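Local structure of cell envelope-related transcriptional attenuator domain-containing protein (4OBM) at residues A[72-76]-A[77-81]. The protein is of unknown function but belongs to the LytR-CpsA-Psr family, whose characterised members attach glycopolymers to the bacterial cell wall. Numbering follows the deposited sequence.
Sequences QICEQ and SGEAE
With SG anti to the backbone N (chi1 -168°), Cys74 meets Glu79, whose chain bends at chi2 (78°) and brings its carboxylate back under the sulfur. SG stands over the flat face of that group, 3.6 Å from Glu79 CD and almost equally far from both oxygens, a van der Waals contact. The carboxylate finds its polar partners in the sheet beneath: OE2 makes a salt bridge with Arg99 and a hydrogen bond with Thr29. A glutamine in place of Glu79 would probably leave Arg99 without its charged mate. Ile73 makes a purely aliphatic contact, its CG2 resting 3.7 Å from Glu81 CG as the two side chains cross at about a right angle. Ser77 N gives Ile73 O a straight bond of 2.7 Å, but Gly78 N reaches Cys74 O (2.9 Å) from above the carbonyl plane, and the regular bonding then lapses at Glu79 and Ala80. On the exposed side, one water joins Gln76 OE1 to Ser77 OG. Gly78, whose positive phi favours glycine, sits at the kink of helix 70-90; the axes of its two short segments lie 112° apart where it packs on the central mixed sheet of the LytR-CpsA-Psr domain.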
ATOM      1  N   GLN A  72       2.441  11.880  13.672  1.00 26.82           N
ATOM      2  CA  GLN A  72       3.157  13.059  14.191  1.00 26.77           C
ATOM      3  C   GLN A  72       4.372  13.354  13.329  1.00 30.49           C
ATOM      4  O   GLN A  72       4.567  14.499  12.937  1.00 30.98           O
ATOM      5  CB  GLN A  72       3.583  12.867  15.661  1.00 28.97           C
ATOM      6  CG  GLN A  72       2.456  13.070  16.669  1.00 39.64           C
ATOM      7  CD  GLN A  72       2.867  12.729  18.083  1.00 43.52           C
ATOM      8  OE1 GLN A  72       3.636  11.794  18.350  1.00 32.79           O
ATOM      9  NE2 GLN A  72       2.334  13.474  19.023  1.00 32.13           N
ATOM     10  N   ILE A  73       5.149  12.308  12.988  1.00 26.34           N
ATOM     11  CA  ILE A  73       6.329  12.400  12.141  1.00 25.57           C
ATOM     12  C   ILE A  73       5.926  12.929  10.767  1.00 30.35           C
ATOM     13  O   ILE A  73       6.564  13.857  10.285  1.00 30.31           O
ATOM     14  CB  ILE A  73       7.085  11.036  12.066  1.00 27.97           C
ATOM     15  CG1 ILE A  73       7.656  10.668  13.461  1.00 28.16           C
ATOM     16  CG2 ILE A  73       8.197  11.068  10.997  1.00 26.89           C
ATOM     17  CD1 ILE A  73       7.802   9.164  13.729  1.00 33.89           C
ATOM     18  N   CYS A  74       4.845  12.386  10.167  1.00 28.46           N
ATOM     19  CA  CYS A  74       4.355  12.837   8.862  1.00 28.28           C
ATOM     20  C   CYS A  74       3.945  14.326   8.901  1.00 32.36           C
ATOM     21  O   CYS A  74       4.176  15.043   7.915  1.00 33.16           O
ATOM     22  CB  CYS A  74       3.213  11.957   8.362  1.00 27.60           C
ATOM     23  SG  CYS A  74       2.773  12.231   6.625  1.00 30.75           S
ATOM     24  N   GLU A  75       3.379  14.797  10.030  1.00 27.90           N
ATOM     25  CA  GLU A  75       2.967  16.203  10.167  1.00 27.85           C
ATOM     26  C   GLU A  75       4.174  17.131  10.186  1.00 33.81           C
ATOM     27  O   GLU A  75       4.199  18.134   9.473  1.00 32.72           O
ATOM     28  CB  GLU A  75       2.109  16.425  11.425  1.00 29.29           C
ATOM     29  CG  GLU A  75       1.651  17.871  11.659  1.00 38.10           C
ATOM     30  CD  GLU A  75       0.908  18.604  10.550  1.00 52.77           C
ATOM     31  OE1 GLU A  75       0.390  17.944   9.616  1.00 26.65           O
ATOM     32  OE2 GLU A  75       0.809  19.849  10.644  1.00 48.28           O
ATOM     33  N   GLN A  76       5.176  16.773  10.991  1.00 33.55           N
ATOM     34  CA  GLN A  76       6.382  17.552  11.211  1.00 34.84           C
ATOM     35  C   GLN A  76       7.362  17.481  10.061  1.00 37.95           C
ATOM     36  O   GLN A  76       7.925  18.511   9.687  1.00 38.87           O
ATOM     37  CB  GLN A  76       7.086  17.079  12.497  1.00 37.51           C
ATOM     38  CG  GLN A  76       6.279  17.343  13.777  1.00 61.79           C
ATOM     39  CD  GLN A  76       6.753  16.567  14.988  1.00 83.55           C
ATOM     40  OE1 GLN A  76       7.378  15.493  14.899  1.00 77.14           O
ATOM     41  NE2 GLN A  76       6.404  17.070  16.160  1.00 79.03           N
ATOM     42  N   SER A  77       7.606  16.279   9.528  1.00 33.04           N
ATOM     43  CA  SER A  77       8.653  16.085   8.531  1.00 32.96           C
ATOM     44  C   SER A  77       8.222  15.426   7.197  1.00 36.26           C
ATOM     45  O   SER A  77       9.091  15.148   6.369  1.00 36.39           O
ATOM     46  CB  SER A  77       9.772  15.260   9.153  1.00 35.95           C
ATOM     47  OG  SER A  77      10.141  15.762  10.425  1.00 41.54           O
ATOM     48  N   GLY A  78       6.921  15.214   6.984  1.00 31.16           N
ATOM     49  CA  GLY A  78       6.418  14.631   5.741  1.00 29.00           C
ATOM     50  C   GLY A  78       6.639  13.144   5.576  1.00 30.01           C
ATOM     51  O   GLY A  78       7.242  12.499   6.444  1.00 29.95           O
ATOM     52  N   GLU A  79       6.144  12.592   4.439  1.00 24.42           N
ATOM     53  CA  GLU A  79       6.247  11.174   4.074  1.00 24.14           C
ATOM     54  C   GLU A  79       7.701  10.717   3.924  1.00 28.64           C
ATOM     55  O   GLU A  79       8.005   9.590   4.288  1.00 28.43           O
ATOM     56  CB  GLU A  79       5.494  10.880   2.771  1.00 24.51           C
ATOM     57  CG  GLU A  79       3.992  10.712   2.936  1.00 29.63           C
ATOM     58  CD  GLU A  79       3.168  11.980   3.086  1.00 34.51           C
ATOM     59  OE1 GLU A  79       3.753  13.079   3.189  1.00 28.23           O
ATOM     60  OE2 GLU A  79       1.925  11.862   3.142  1.00 29.17           O
ATOM     61  N   ALA A  80       8.587  11.590   3.414  1.00 26.78           N
ATOM     62  CA  ALA A  80      10.011  11.308   3.215  1.00 27.54           C
ATOM     63  C   ALA A  80      10.657  10.834   4.531  1.00 34.46           C
ATOM     64  O   ALA A  80      11.414   9.861   4.529  1.00 36.65           O
ATOM     65  CB  ALA A  80      10.723  12.550   2.673  1.00 28.23           C
ATOM     66  N   GLU A  81      10.310  11.480   5.659  1.00 29.81           N
ATOM     67  CA  GLU A  81      10.837  11.085   6.962  1.00 29.60           C
ATOM     68  C   GLU A  81      10.223   9.745   7.407  1.00 31.46           C
ATOM     69  O   GLU A  81      10.952   8.856   7.853  1.00 31.40           O
ATOM     70  CB  GLU A  81      10.602  12.187   8.012  1.00 31.02           C
ATOM     71  CG  GLU A  81      11.402  12.015   9.298  1.00 38.81           C
ATOM     72  CD  GLU A  81      12.906  11.874   9.140  1.00 56.01           C
ATOM     73  OE1 GLU A  81      13.480  12.509   8.226  1.00 51.01           O
ATOM     74  OE2 GLU A  81      13.509  11.123   9.939  1.00 44.63           O
TER
HETATM   75  O   HOH W   1       9.485  14.383  12.807  1.00 43.16           O